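Local coordinates for cobalamin (Vitamin B12) biosynthesis CbiX protein (Marinobacter aquaeolei, PDB 3LYH) that is probably a metal-binding lyase of the CbiX family, putatively involved in cobalamin (vitamin B12) biosynthesis, at residues L45-S49 with L50-V54. Residues are numbered along the deposited sequence; the frame is centred on the assembly and turned at random.
Sequences LAEPS and LDTIV
Thr52 reaches back from the first turn of helix 50-59 to three residues of the loop before it. Its CB lies 3.6 Å from Ser49 OG. From there OG1, set beside the backbone N and anti to the carbonyl carbon (chi1 -69°), donates to Glu47 OE1 at 2.9 Å and meets the syn lone pair of that oxygen, while the other branch, CG2, rests 3.9 Å from Pro48 CB. Glu47 bends at chi2 to bring its carboxylate here, and OE1 also accepts a weak hydrogen bond from Ser49 N. Ser49 is the N-cap of the helix: its OG accepts from Thr52 N at 3.1 Å, and its carbonyl O receives Ile53 N in the first i to i+4 bond. Helix 50-59 links the parallel strands 38-42 and 64-69 in a beta-alpha-beta crossover of this chelatase-clan domain. A valine in place of Thr52 would probably leave Glu47 OE1 without its hydroxyl donor, with the weak bond from Ser49 N remaining. Ile53 CD1 packs 3.6 Å from CG of Pro48, which follows a cis peptide bond, and Ile53 also touches Ala39 and Ala41. The Asp51 carboxylate leads away from the loop to a salt bridge with Arg88 of helix 78-93.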
ATOM      1  N   LEU B  45      10.483   5.950 -14.049  1.00 18.99           N
ATOM      2  CA  LEU B  45      11.794   5.767 -13.383  1.00 20.77           C
ATOM      3  C   LEU B  45      12.379   4.343 -13.275  1.00 23.80           C
ATOM      4  O   LEU B  45      13.552   4.177 -12.892  1.00 27.70           O
ATOM      5  CB  LEU B  45      11.797   6.409 -11.998  1.00 21.15           C
ATOM      6  CG  LEU B  45      11.436   7.892 -11.933  1.00 20.64           C
ATOM      7  CD1 LEU B  45      11.200   8.302 -10.470  1.00 23.75           C
ATOM      8  CD2 LEU B  45      12.485   8.758 -12.586  1.00 23.37           C
ATOM      9  N   ALA B  46      11.588   3.317 -13.565  1.00 20.40           N
ATOM     10  CA  ALA B  46      12.061   1.938 -13.514  1.00 21.13           C
ATOM     11  C   ALA B  46      11.461   1.167 -14.675  1.00 20.80           C
ATOM     12  O   ALA B  46      10.400   1.542 -15.179  1.00 22.27           O
ATOM     13  CB  ALA B  46      11.694   1.275 -12.162  1.00 20.47           C
ATOM     14  N   GLU B  47      12.133   0.091 -15.082  1.00 23.40           N
ATOM     15  CA  GLU B  47      11.599  -0.795 -16.127  1.00 23.77           C
ATOM     16  C   GLU B  47      11.081  -2.061 -15.436  1.00 19.08           C
ATOM     17  O   GLU B  47      11.575  -2.454 -14.369  1.00 20.62           O
ATOM     18  CB  GLU B  47      12.605  -1.123 -17.251  1.00 26.04           C
ATOM     19  CG  GLU B  47      12.806  -0.025 -18.376  1.00 32.03           C
ATOM     20  CD  GLU B  47      11.581   0.294 -19.319  1.00 39.44           C
ATOM     21  OE1 GLU B  47      10.941  -0.626 -19.933  1.00 26.21           O
ATOM     22  OE2 GLU B  47      11.310   1.520 -19.494  1.00 41.03           O
ATOM     23  N   PRO B  48      10.069  -2.698 -16.027  1.00 19.84           N
ATOM     24  CA  PRO B  48       9.443  -2.335 -17.295  1.00 19.23           C
ATOM     25  C   PRO B  48       8.352  -1.285 -17.148  1.00 18.68           C
ATOM     26  O   PRO B  48       7.623  -1.243 -16.148  1.00 16.58           O
ATOM     27  CB  PRO B  48       8.861  -3.657 -17.791  1.00 20.05           C
ATOM     28  CG  PRO B  48       8.536  -4.365 -16.548  1.00 19.30           C
ATOM     29  CD  PRO B  48       9.437  -3.885 -15.448  1.00 20.43           C
ATOM     30  N   SER B  49       8.262  -0.424 -18.156  1.00 19.31           N
ATOM     31  CA  SER B  49       7.239   0.586 -18.252  1.00 20.21           C
ATOM     32  C   SER B  49       5.946  -0.085 -18.692  1.00 17.11           C
ATOM     33  O   SER B  49       5.947  -1.252 -19.119  1.00 14.99           O
ATOM     34  CB  SER B  49       7.611   1.631 -19.316  1.00 19.63           C
ATOM     35  OG  SER B  49       7.691   1.019 -20.595  1.00 19.32           O
ATOM     36  N   LEU B  50       4.859   0.664 -18.613  1.00 16.65           N
ATOM     37  CA  LEU B  50       3.558   0.203 -19.157  1.00 18.87           C
ATOM     38  C   LEU B  50       3.619  -0.072 -20.671  1.00 18.00           C
ATOM     39  O   LEU B  50       3.047  -1.048 -21.165  1.00 20.77           O
ATOM     40  CB  LEU B  50       2.468   1.216 -18.800  1.00 19.20           C
ATOM     41  CG  LEU B  50       0.998   0.859 -18.713  1.00 28.20           C
ATOM     42  CD1 LEU B  50       0.763  -0.192 -17.658  1.00 25.49           C
ATOM     43  CD2 LEU B  50       0.236   2.114 -18.342  1.00 36.91           C
ATOM     44  N   ASP B  51       4.325   0.794 -21.411  1.00 19.41           N
ATOM     45  CA  ASP B  51       4.464   0.574 -22.831  0.50 19.62           C
ATOM     46  C   ASP B  51       5.168  -0.750 -23.113  1.00 18.00           C
ATOM     47  O   ASP B  51       4.735  -1.471 -23.998  1.00 21.40           O
ATOM     48  CB  ASP B  51       5.190   1.733 -23.536  0.50 20.09           C
ATOM     49  CG  ASP B  51       4.750   1.878 -24.971  0.50 20.03           C
ATOM     50  OD1 ASP B  51       5.381   1.275 -25.856  0.50 30.35           O
ATOM     51  OD2 ASP B  51       3.751   2.576 -25.203  0.50 28.01           O
ATOM     52  N   THR B  52       6.223  -1.072 -22.341  1.00 18.93           N
ATOM     53  CA  THR B  52       6.977  -2.306 -22.537  1.00 19.28           C
ATOM     54  C   THR B  52       6.151  -3.542 -22.282  1.00 19.18           C
ATOM     55  O   THR B  52       6.220  -4.494 -23.046  1.00 18.72           O
ATOM     56  CB  THR B  52       8.260  -2.329 -21.663  1.00 19.70           C
ATOM     57  OG1 THR B  52       9.165  -1.350 -22.162  1.00 25.41           O
ATOM     58  CG2 THR B  52       8.921  -3.702 -21.686  1.00 22.37           C
ATOM     59  N   ILE B  53       5.346  -3.520 -21.222  1.00 17.22           N
ATOM     60  CA  ILE B  53       4.464  -4.641 -20.942  1.00 15.81           C
ATOM     61  C   ILE B  53       3.367  -4.775 -22.006  1.00 15.99           C
ATOM     62  O   ILE B  53       3.020  -5.893 -22.438  1.00 16.41           O
ATOM     63  CB  ILE B  53       3.879  -4.547 -19.519  1.00 13.61           C
ATOM     64  CG1 ILE B  53       4.985  -4.602 -18.465  1.00 16.96           C
ATOM     65  CG2 ILE B  53       2.845  -5.688 -19.260  1.00 15.93           C
ATOM     66  CD1 ILE B  53       5.885  -5.848 -18.527  1.00 18.68           C
ATOM     67  N   VAL B  54       2.793  -3.650 -22.419  1.00 17.94           N
ATOM     68  CA  VAL B  54       1.729  -3.710 -23.426  1.00 18.54           C
ATOM     69  C   VAL B  54       2.308  -4.187 -24.752  1.00 18.79           C
ATOM     70  O   VAL B  54       1.749  -5.073 -25.383  1.00 19.10           O
ATOM     71  CB  VAL B  54       0.964  -2.367 -23.572  1.00 19.68           C
ATOM     72  CG1 VAL B  54       0.069  -2.425 -24.792  1.00 18.80           C
ATOM     73  CG2 VAL B  54       0.166  -2.044 -22.295  1.00 22.70           C
TER